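Local coordinates for serine-repeat antigen protein (Plasmodium falciparum, PDB 3CH3), which is a malaria-parasite antigen with a papain-like protease domain whose active site is noncanonical, and may be a protease or a non-classical relative of one, at residues N5-N10 with Y206-N211; Y140-S145 with S253-N258; A171-E176 with A197-N202. All coordinates share one frame; numbering follows the deposited sequence.

Contact 1: residues N5-N10 with Y206-N211; sequences NKEYCN and YGNYVN
Tyr-206 reaches from the strand alongside the loop 5-10 and ends on Asn-5, its hydroxyl donating to Asn-5 O over 2.6 Å from above the carbonyl plane. Its chi1 of 48° sets CG between the backbone N and the carbonyl carbon, which turns one face of the ring against Cys-9 CB. Two backbone bonds tie Cys-9 to the same residue: Cys-9 N to Tyr-206 O and Tyr-206 N to Cys-9 O, each 2.9 Å. They form a single antiparallel bridge of the hydrogen-bonded kind. Beside it, Gly-207 CA directs a nearly straight C-H contact at Glu-7 O, 3.4 Å away.

Farther along the strand the polar ends of Glu-7 and Asn-208 meet. Asn-208 ND2 donates a hydrogen bond to Glu-7 OE1 at 2.9 Å, on the lone pair turned away from the other carboxylate oxygen. A water spans Glu-7 O and Asn-208 OD1, donating to both, and OD1 is also hydrogen-bonded to Ser-218 OG on the neighbouring strand.

The nonpolar part is a CH-pi contact: Cys-9 CB stands over one face of the Tyr-206 ring, 3.6 Å from its centroid, with SG lying obliquely farther off. SG is joined to Cys-4 in a disulfide. Val-163 and Met-164 of helix 152-166 touch Cys-9 and Tyr-206 respectively.

Within the loop, Asn-5 OD1 accepts from Glu-7 N at 2.8 Å and also from Tyr-8 N, shaping the turn that offers Asn-5 O to the tyrosine. This is an Asx turn in a disulfide-bonded N-terminal loop, fastened to strand 199-210 of the papain-like fold.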
loop_
_atom_site.group_PDB
_atom_site.type_symbol
_atom_site.label_atom_id
_atom_site.label_comp_id
_atom_site.label_asym_id
_atom_site.label_seq_id
_atom_site.Cartn_x
_atom_site.Cartn_y
_atom_site.Cartn_z
ATOM N N ASN A 5 -16.673 -8.557 -2.468
ATOM C CA ASN A 5 -17.954 -7.866 -2.375
ATOM C C ASN A 5 -17.947 -6.890 -1.192
ATOM O O ASN A 5 -16.901 -6.646 -0.592
ATOM C CB ASN A 5 -19.080 -8.892 -2.221
ATOM C CG ASN A 5 -18.870 -9.791 -1.021
ATOM O OD1 ASN A 5 -18.956 -9.347 0.129
ATOM N ND2 ASN A 5 -18.580 -11.060 -1.281
ATOM N N LYS A 6 -19.108 -6.358 -0.833
ATOM C CA LYS A 6 -19.160 -5.331 0.206
ATOM C C LYS A 6 -18.948 -5.829 1.641
ATOM O O LYS A 6 -18.669 -5.030 2.533
ATOM C CB LYS A 6 -20.450 -4.527 0.092
ATOM C CG LYS A 6 -20.354 -3.453 -0.988
ATOM C CD LYS A 6 -21.680 -2.759 -1.219
ATOM C CE LYS A 6 -21.462 -1.463 -1.998
ATOM N NZ LYS A 6 -22.773 -0.808 -2.297
ATOM N N GLU A 7 -19.092 -7.139 1.847
ATOM C CA GLU A 7 -18.894 -7.763 3.163
ATOM C C GLU A 7 -17.548 -8.471 3.298
ATOM O O GLU A 7 -16.930 -8.468 4.378
ATOM C CB GLU A 7 -20.035 -8.760 3.463
ATOM C CG GLU A 7 -21.327 -8.107 3.932
ATOM C CD GLU A 7 -21.089 -6.994 4.947
ATOM O OE1 GLU A 7 -20.470 -7.255 6.003
ATOM O OE2 GLU A 7 -21.513 -5.847 4.678
ATOM N N TYR A 8 -17.098 -9.077 2.205
ATOM C CA TYR A 8 -15.858 -9.844 2.193
ATOM C C TYR A 8 -15.040 -9.535 0.944
ATOM O O TYR A 8 -15.561 -9.572 -0.169
ATOM C CB TYR A 8 -16.191 -11.340 2.216
ATOM C CG TYR A 8 -14.988 -12.239 2.195
ATOM C CD1 TYR A 8 -14.266 -12.468 3.360
ATOM C CD2 TYR A 8 -14.572 -12.873 1.018
ATOM C CE1 TYR A 8 -13.164 -13.295 3.373
ATOM C CE2 TYR A 8 -13.450 -13.712 1.020
ATOM C CZ TYR A 8 -12.758 -13.912 2.217
ATOM O OH TYR A 8 -11.642 -14.715 2.290
ATOM N N CYS A 9 -13.759 -9.250 1.133
ATOM C CA CYS A 9 -12.870 -9.031 0.004
ATOM C C CYS A 9 -11.528 -9.611 0.332
ATOM O O CYS A 9 -10.847 -9.129 1.219
ATOM C CB CYS A 9 -12.761 -7.554 -0.296
ATOM S SG CYS A 9 -11.718 -7.161 -1.719
ATOM N N ASN A 10 -11.161 -10.675 -0.363
ATOM C CA ASN A 10 -9.838 -11.276 -0.194
ATOM C C ASN A 10 -9.431 -11.892 -1.524
ATOM O O ASN A 10 -9.781 -13.046 -1.842
ATOM C CB ASN A 10 -9.842 -12.336 0.913
ATOM C CG ASN A 10 -8.444 -12.917 1.195
ATOM O OD1 ASN A 10 -7.534 -12.823 0.377
ATOM N ND2 ASN A 10 -8.281 -13.501 2.378
ATOM N N TYR A 206 -10.808 -7.175 3.406
ATOM C CA TYR A 206 -11.581 -7.018 4.630
ATOM C C TYR A 206 -12.545 -8.179 4.772
ATOM O O TYR A 206 -12.811 -8.913 3.802
ATOM C CB TYR A 206 -12.355 -5.686 4.651
ATOM C CG TYR A 206 -13.124 -5.418 3.354
ATOM C CD1 TYR A 206 -12.591 -4.565 2.354
ATOM C CD2 TYR A 206 -14.382 -6.010 3.137
ATOM C CE1 TYR A 206 -13.294 -4.330 1.161
ATOM C CE2 TYR A 206 -15.108 -5.770 1.923
ATOM C CZ TYR A 206 -14.550 -4.930 0.959
ATOM O OH TYR A 206 -15.230 -4.680 -0.220
ATOM N N GLY A 207 -13.053 -8.358 5.982
ATOM C CA GLY A 207 -14.133 -9.314 6.190
ATOM C C GLY A 207 -14.623 -9.254 7.616
ATOM O O GLY A 207 -14.184 -8.402 8.402
ATOM N N ASN A 208 -15.587 -10.129 7.914
ATOM C CA ASN A 208 -16.148 -10.208 9.257
ATOM C C ASN A 208 -15.595 -11.396 9.998
ATOM O O ASN A 208 -15.200 -12.394 9.382
ATOM C CB ASN A 208 -17.688 -10.292 9.167
ATOM C CG ASN A 208 -18.292 -9.056 8.504
ATOM O OD1 ASN A 208 -17.795 -7.940 8.684
ATOM N ND2 ASN A 208 -19.355 -9.252 7.724
ATOM N N TYR A 209 -15.567 -11.291 11.321
ATOM C CA TYR A 209 -15.139 -12.422 12.142
ATOM C C TYR A 209 -15.806 -12.392 13.513
ATOM O O TYR A 209 -16.467 -11.401 13.902
ATOM C CB TYR A 209 -13.601 -12.451 12.259
ATOM C CG TYR A 209 -13.019 -11.427 13.218
ATOM C CD1 TYR A 209 -12.445 -11.841 14.424
ATOM C CD2 TYR A 209 -13.034 -10.052 12.920
ATOM C CE1 TYR A 209 -11.907 -10.915 15.324
ATOM C CE2 TYR A 209 -12.462 -9.108 13.780
ATOM C CZ TYR A 209 -11.914 -9.561 15.003
ATOM O OH TYR A 209 -11.345 -8.637 15.878
ATOM N N VAL A 210 -15.644 -13.485 14.247
ATOM C CA VAL A 210 -16.163 -13.512 15.607
ATOM C C VAL A 210 -14.942 -13.492 16.513
ATOM O O VAL A 210 -14.053 -14.316 16.354
ATOM C CB VAL A 210 -17.050 -14.744 15.831
ATOM C CG1 VAL A 210 -17.452 -14.850 17.293
ATOM C CG2 VAL A 210 -18.297 -14.709 14.919
ATOM N N ASN A 211 -14.893 -12.554 17.459
ATOM C CA ASN A 211 -13.680 -12.408 18.269
ATOM C C ASN A 211 -13.653 -13.387 19.454
ATOM O O ASN A 211 -14.541 -14.221 19.614
ATOM C CB ASN A 211 -13.442 -10.949 18.671
ATOM C CG ASN A 211 -14.401 -10.469 19.766
ATOM O OD1 ASN A 211 -15.208 -11.248 20.304
ATOM N ND2 ASN A 211 -14.308 -9.178 20.108
HETATM O O HOH W 1 -16.763 -6.586 6.316
#

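Contact 2: residues Y140-S145 with S253-N258; sequences YTAYES and SVVIFN
Strands 140-144 and 253-257 run antiparallel, their short axes 4.6 Å apart at closest approach and 165° between directions. Five successive pairs make up the ladder, from Tyr-140 with Phe-257 to Glu-144 with Ser-253. Thr-141 with Ile-256 and Tyr-143 with Val-254 are the hydrogen-bonded pairs, each closed by two N-H to O bonds. Between them, Ala-142 and Val-255 form a non-hydrogen-bonded pair, and Ala-142 CA comes 3.2 Å from Val-254 O in a C-H contact.

On the face carrying Thr-141, Tyr-143, Val-254 and Ile-256, the Tyr-143 ring meets Ile-256 edge-on: Tyr-143 CE1 lies 3.7 Å from Ile-256 CD1, and that methyl sits in the ring plane. Ile-158 and Ile-159 of helix 152-166 cover this side, touching Tyr-143 and Val-254. The ladder thus belongs to the beta-rich half of the papain-like fold, where strand 253-260 runs between strands 140-144 and 169-173.

Past the end of the ladder, Asn-258 swings its amide across the Thr-141 side chain at about a right angle. ND2 donates to Thr-141 OG1 over 3.1 Å, with the hydroxyl oxygen almost in the amide plane.

The other face carries Tyr-140, Ala-142, Glu-144, Ser-253, Val-255 and Phe-257. Tyr-140 CB comes 4.1 Å from Phe-257 CD2, at the edge of the phenylalanine ring, while the two methyls of Val-255 divide their contacts, CG1 to Tyr-140 CB and CG2 to Ala-142 CB. At the far end Glu-144, bent at chi2 (-48°), brings its carboxylate back to the Ser-253 side chain. Ser-253 OG donates to Glu-144 OE1 at 2.5 Å, arriving on the syn side but 21° out of the carboxylate plane.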
loop_
_atom_site.group_PDB
_atom_site.type_symbol
_atom_site.label_atom_id
_atom_site.label_comp_id
_atom_site.label_asym_id
_atom_site.label_seq_id
_atom_site.Cartn_x
_atom_site.Cartn_y
_atom_site.Cartn_z
ATOM N N TYR A 140 -4.239 13.152 -5.824
ATOM C CA TYR A 140 -4.575 12.125 -4.827
ATOM C C TYR A 140 -5.695 12.617 -3.904
ATOM O O TYR A 140 -5.978 13.822 -3.858
ATOM C CB TYR A 140 -3.344 11.762 -3.999
ATOM C CG TYR A 140 -2.873 12.915 -3.111
ATOM C CD1 TYR A 140 -3.323 13.025 -1.790
ATOM C CD2 TYR A 140 -2.025 13.903 -3.619
ATOM C CE1 TYR A 140 -2.895 14.082 -0.960
ATOM C CE2 TYR A 140 -1.610 14.979 -2.822
ATOM C CZ TYR A 140 -2.048 15.056 -1.498
ATOM O OH TYR A 140 -1.616 16.091 -0.690
ATOM N N THR A 141 -6.326 11.694 -3.179
ATOM C CA THR A 141 -7.335 12.033 -2.180
ATOM C C THR A 141 -6.898 11.375 -0.877
ATOM O O THR A 141 -6.421 10.238 -0.899
ATOM C CB THR A 141 -8.709 11.517 -2.596
ATOM O OG1 THR A 141 -9.057 12.079 -3.872
ATOM C CG2 THR A 141 -9.772 11.910 -1.583
ATOM N N ALA A 142 -7.017 12.095 0.240
ATOM C CA ALA A 142 -6.575 11.544 1.523
ATOM C C ALA A 142 -7.647 11.719 2.562
ATOM O O ALA A 142 -8.443 12.672 2.483
ATOM C CB ALA A 142 -5.253 12.189 1.982
ATOM N N TYR A 143 -7.693 10.775 3.517
ATOM C CA TYR A 143 -8.680 10.802 4.585
ATOM C C TYR A 143 -7.977 10.485 5.897
ATOM O O TYR A 143 -7.082 9.625 5.917
ATOM C CB TYR A 143 -9.766 9.750 4.360
ATOM C CG TYR A 143 -10.546 9.919 3.078
ATOM C CD1 TYR A 143 -10.225 9.166 1.949
ATOM C CD2 TYR A 143 -11.605 10.831 3.000
ATOM C CE1 TYR A 143 -10.939 9.327 0.753
ATOM C CE2 TYR A 143 -12.321 10.996 1.809
ATOM C CZ TYR A 143 -11.992 10.230 0.707
ATOM O OH TYR A 143 -12.714 10.407 -0.473
ATOM N N GLU A 144 -8.401 11.169 6.965
ATOM C CA GLU A 144 -7.848 10.945 8.323
ATOM C C GLU A 144 -8.876 10.253 9.205
ATOM O O GLU A 144 -9.987 10.781 9.366
ATOM C CB GLU A 144 -7.514 12.310 8.958
ATOM C CG GLU A 144 -6.592 13.211 8.098
ATOM C CD GLU A 144 -5.383 12.452 7.573
ATOM O OE1 GLU A 144 -4.621 11.888 8.399
ATOM O OE2 GLU A 144 -5.202 12.432 6.329
ATOM N N SER A 145 -8.520 9.107 9.811
ATOM C CA SER A 145 -9.481 8.408 10.674
ATOM C C SER A 145 -10.004 9.305 11.784
ATOM O O SER A 145 -11.192 9.243 12.127
ATOM C CB SER A 145 -8.880 7.140 11.297
ATOM O OG SER A 145 -7.708 7.484 11.983
ATOM N N SER A 253 -4.216 7.247 8.515
ATOM C CA SER A 253 -4.589 7.977 7.335
ATOM C C SER A 253 -4.666 6.980 6.181
ATOM O O SER A 253 -3.994 5.939 6.187
ATOM C CB SER A 253 -3.506 8.992 6.953
ATOM O OG SER A 253 -3.150 9.878 8.005
ATOM N N VAL A 254 -5.436 7.354 5.179
ATOM C CA VAL A 254 -5.500 6.618 3.915
ATOM C C VAL A 254 -5.278 7.607 2.767
ATOM O O VAL A 254 -5.686 8.774 2.845
ATOM C CB VAL A 254 -6.837 5.881 3.808
ATOM C CG1 VAL A 254 -7.135 5.446 2.377
ATOM C CG2 VAL A 254 -6.876 4.684 4.769
ATOM N N VAL A 255 -4.585 7.152 1.729
ATOM C CA VAL A 255 -4.331 7.955 0.513
ATOM C C VAL A 255 -4.719 7.096 -0.676
ATOM O O VAL A 255 -4.422 5.888 -0.726
ATOM C CB VAL A 255 -2.841 8.383 0.368
ATOM C CG1 VAL A 255 -2.589 9.093 -1.016
ATOM C CG2 VAL A 255 -2.410 9.325 1.553
ATOM N N ILE A 256 -5.405 7.728 -1.621
ATOM C CA ILE A 256 -5.822 7.093 -2.850
ATOM C C ILE A 256 -5.302 7.948 -4.020
ATOM O O ILE A 256 -5.454 9.168 -4.018
ATOM C CB ILE A 256 -7.369 7.028 -2.835
ATOM C CG1 ILE A 256 -7.818 6.053 -1.726
ATOM C CG2 ILE A 256 -7.949 6.714 -4.198
ATOM C CD1 ILE A 256 -8.928 6.676 -0.839
ATOM N N PHE A 257 -4.698 7.310 -5.022
ATOM C CA PHE A 257 -4.243 8.037 -6.226
ATOM C C PHE A 257 -5.350 8.185 -7.247
ATOM O O PHE A 257 -6.084 7.234 -7.501
ATOM C CB PHE A 257 -3.083 7.294 -6.900
ATOM C CG PHE A 257 -1.806 7.311 -6.132
ATOM C CD1 PHE A 257 -0.803 6.389 -6.439
ATOM C CD2 PHE A 257 -1.579 8.211 -5.090
ATOM C CE1 PHE A 257 0.410 6.377 -5.740
ATOM C CE2 PHE A 257 -0.339 8.208 -4.384
ATOM C CZ PHE A 257 0.649 7.291 -4.707
ATOM N N ASN A 258 -5.454 9.364 -7.868
ATOM C CA ASN A 258 -6.499 9.593 -8.860
ATOM C C ASN A 258 -5.840 9.535 -10.241
ATOM O O ASN A 258 -5.297 10.536 -10.714
ATOM C CB ASN A 258 -7.153 10.954 -8.614
ATOM C CG ASN A 258 -7.758 11.048 -7.223
ATOM O OD1 ASN A 258 -8.444 10.133 -6.767
ATOM N ND2 ASN A 258 -7.498 12.151 -6.542
#

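Contact 3: residues A171-E176 with A197-N202; sequences AYIKAE and ADHAVN. With 2HP (dihydrogenphosphate ion), chain C.
One wall of a dihydrogenphosphate pocket is formed here, where His-199, the second residue of a beta bulge opposite Ile-173, holds the anion by its ring. Its ND1 donates to O3 of the ion at 2.8 Å, and the phosphorus lies in the plane of the imidazole. Placing CG anti to the backbone N (chi1 -179°) sets the ring alongside Ile-173, both side chains pointing the same way. NE2 is hydrogen-bonded to Asn-224, which would fix the ring's rotation. Ser-33 and Gln-27 also hydrogen-bond the ion.

The bulge is of the classic kind, with Asp-198 and His-199 together facing Ile-173. Ile-173 O accepts hydrogen bonds from both backbone N atoms: Asp-198 N from above the carbonyl plane, His-199 N by a more bent bond (134° at the hydrogen). Beyond it Ala-171 and Val-201 exchange two nearly straight backbone bonds. Ser-33, starting helix 33-48, with His-199 and Asn-224 is consistent with the Cys-His-Asn set of papain-like proteases, serine replacing cysteine as the noncanonical active-site residue.

Asp-198 turns its carboxylate back to the other chain segment: OD1 accepts from Ala-175 N at 2.8 Å on the syn side, 20° out of the carboxylate plane. OD2 receives two waters, one bonded to Glu-176 N and the other weakly to Lys-174 NZ. The Lys-174 and Asp-198 side chains cross at about a right angle, but Lys-174 NZ stays 4.1 Å from Asp-198 OD2, too far for a salt bridge.

On the face bearing Tyr-172 and Ala-200, Ala-200 CB sits over the tyrosine ring, 4.2 Å from its centroid, and Ala-197 CB packs 3.8 Å from Tyr-172 CB. Opposite, Ile-173 CD1 touches Val-201 CG1 at 3.9 Å.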
loop_
_atom_site.group_PDB
_atom_site.type_symbol
_atom_site.label_atom_id
_atom_site.label_comp_id
_atom_site.label_asym_id
_atom_site.label_seq_id
_atom_site.Cartn_x
_atom_site.Cartn_y
_atom_site.Cartn_z
ATOM N N ALA A 171 -2.253 3.146 3.234
ATOM C CA ALA A 171 -2.577 3.531 4.606
ATOM C C ALA A 171 -1.291 3.829 5.372
ATOM O O ALA A 171 -0.242 3.262 5.066
ATOM C CB ALA A 171 -3.376 2.435 5.347
ATOM N N TYR A 172 -1.395 4.730 6.342
ATOM C CA TYR A 172 -0.281 5.059 7.205
ATOM C C TYR A 172 -0.595 4.569 8.610
ATOM O O TYR A 172 -1.717 4.786 9.134
ATOM C CB TYR A 172 -0.019 6.572 7.235
ATOM C CG TYR A 172 1.125 6.935 6.351
ATOM C CD1 TYR A 172 0.900 7.489 5.103
ATOM C CD2 TYR A 172 2.447 6.630 6.718
ATOM C CE1 TYR A 172 2.006 7.831 4.259
ATOM C CE2 TYR A 172 3.524 6.951 5.918
ATOM C CZ TYR A 172 3.309 7.530 4.689
ATOM O OH TYR A 172 4.384 7.834 3.891
ATOM N N ILE A 173 0.387 3.907 9.208
ATOM C CA ILE A 173 0.302 3.434 10.576
ATOM C C ILE A 173 1.590 3.848 11.322
ATOM O O ILE A 173 2.610 4.220 10.703
ATOM C CB ILE A 173 0.133 1.885 10.602
ATOM C CG1 ILE A 173 1.436 1.211 10.086
ATOM C CG2 ILE A 173 -1.126 1.445 9.805
ATOM C CD1 ILE A 173 1.471 -0.395 10.332
ATOM N N LYS A 174 1.539 3.750 12.644
ATOM C CA LYS A 174 2.741 3.834 13.449
ATOM C C LYS A 174 3.352 2.435 13.519
ATOM O O LYS A 174 2.707 1.476 14.013
ATOM C CB LYS A 174 2.402 4.367 14.852
ATOM C CG LYS A 174 3.689 4.766 15.579
ATOM C CD LYS A 174 4.050 6.225 15.278
ATOM C CE LYS A 174 5.207 6.669 16.174
ATOM N NZ LYS A 174 5.605 8.071 15.871
ATOM N N ALA A 175 4.593 2.295 13.043
ATOM C CA ALA A 175 5.198 0.942 12.965
ATOM C C ALA A 175 5.212 0.228 14.329
ATOM O O ALA A 175 5.012 -0.969 14.384
ATOM C CB ALA A 175 6.606 0.998 12.386
ATOM N N GLU A 176 5.424 0.985 15.407
ATOM C CA GLU A 176 5.506 0.378 16.767
ATOM C C GLU A 176 4.232 -0.409 17.075
ATOM O O GLU A 176 4.267 -1.394 17.811
ATOM C CB GLU A 176 5.668 1.481 17.825
ATOM C CG GLU A 176 4.381 2.332 18.065
ATOM C CD GLU A 176 4.562 3.490 19.056
ATOM O OE1 GLU A 176 5.723 3.939 19.288
ATOM O OE2 GLU A 176 3.536 3.950 19.612
ATOM N N ALA A 197 1.793 8.897 12.556
ATOM C CA ALA A 197 2.140 7.637 11.872
ATOM C C ALA A 197 3.539 7.824 11.245
ATOM O O ALA A 197 4.077 8.954 11.174
ATOM C CB ALA A 197 1.078 7.296 10.817
ATOM N N ASP A 198 4.135 6.730 10.804
ATOM C CA ASP A 198 5.502 6.768 10.287
ATOM C C ASP A 198 5.816 5.703 9.217
ATOM O O ASP A 198 6.964 5.632 8.720
ATOM C CB ASP A 198 6.521 6.714 11.456
ATOM C CG ASP A 198 6.482 5.390 12.232
ATOM O OD1 ASP A 198 5.810 4.436 11.787
ATOM O OD2 ASP A 198 7.142 5.322 13.280
ATOM N N HIS A 199 4.830 4.880 8.862
ATOM C CA HIS A 199 5.100 3.690 8.011
ATOM C C HIS A 199 3.909 3.447 7.073
ATOM O O HIS A 199 2.754 3.344 7.523
ATOM C CB HIS A 199 5.308 2.472 8.904
ATOM C CG HIS A 199 5.604 1.217 8.145
ATOM N ND1 HIS A 199 6.775 1.033 7.432
ATOM C CD2 HIS A 199 4.875 0.095 7.979
ATOM C CE1 HIS A 199 6.748 -0.161 6.864
ATOM N NE2 HIS A 199 5.611 -0.758 7.192
ATOM N N ALA A 200 4.195 3.333 5.782
ATOM C CA ALA A 200 3.152 3.122 4.766
ATOM C C ALA A 200 2.927 1.629 4.541
ATOM O O ALA A 200 3.885 0.843 4.436
ATOM C CB ALA A 200 3.524 3.834 3.432
ATOM N N VAL A 201 1.661 1.264 4.480
ATOM C CA VAL A 201 1.225 -0.109 4.204
ATOM C C VAL A 201 0.098 -0.006 3.167
ATOM O O VAL A 201 -0.217 1.092 2.714
ATOM C CB VAL A 201 0.737 -0.819 5.505
ATOM C CG1 VAL A 201 1.957 -0.981 6.480
ATOM C CG2 VAL A 201 -0.534 -0.107 6.160
ATOM N N ASN A 202 -0.515 -1.122 2.801
ATOM C CA ASN A 202 -1.701 -1.048 1.937
ATOM C C ASN A 202 -2.834 -1.822 2.604
ATOM O O ASN A 202 -2.595 -2.915 3.121
ATOM C CB ASN A 202 -1.412 -1.697 0.575
ATOM C CG ASN A 202 -0.391 -0.893 -0.214
ATOM O OD1 ASN A 202 -0.695 0.160 -0.822
ATOM N ND2 ASN A 202 0.819 -1.354 -0.169
HETATM P P 2HP C . 9.802 3.482 6.970
HETATM O O1 2HP C . 10.901 2.670 7.681
HETATM O O2 2HP C . 9.566 3.133 5.539
HETATM O O3 2HP C . 8.385 3.257 7.991
HETATM O O4 2HP C . 10.352 5.179 6.958
HETATM O O HOH W 2 8.443 7.532 14.210
HETATM O O HOH W 3 7.056 3.420 15.094
#

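All three contacts reach one mixed sheet. Contacts 1 and 3 use successive parts of strand 199-210, their centres about 22 Å apart: contact 3 includes its pocket end, and contact 1 the far end with the N-terminal loop. Contact 2 lies about 13 Å from contact 3, centre to centre, and the two touch: strand 169-173 pairs with both 253-260 and 199-210, and Tyr-172 N lies 2.9 Å from Ser-253 O in a probable hydrogen bond. Along the chain, both segments of contact 3 fall between those of contact 1 and of contact 2, whose own segments alternate. The sheet thus links the N-terminal loop and strand 253-260 to the dihydrogenphosphate pocket at His-199.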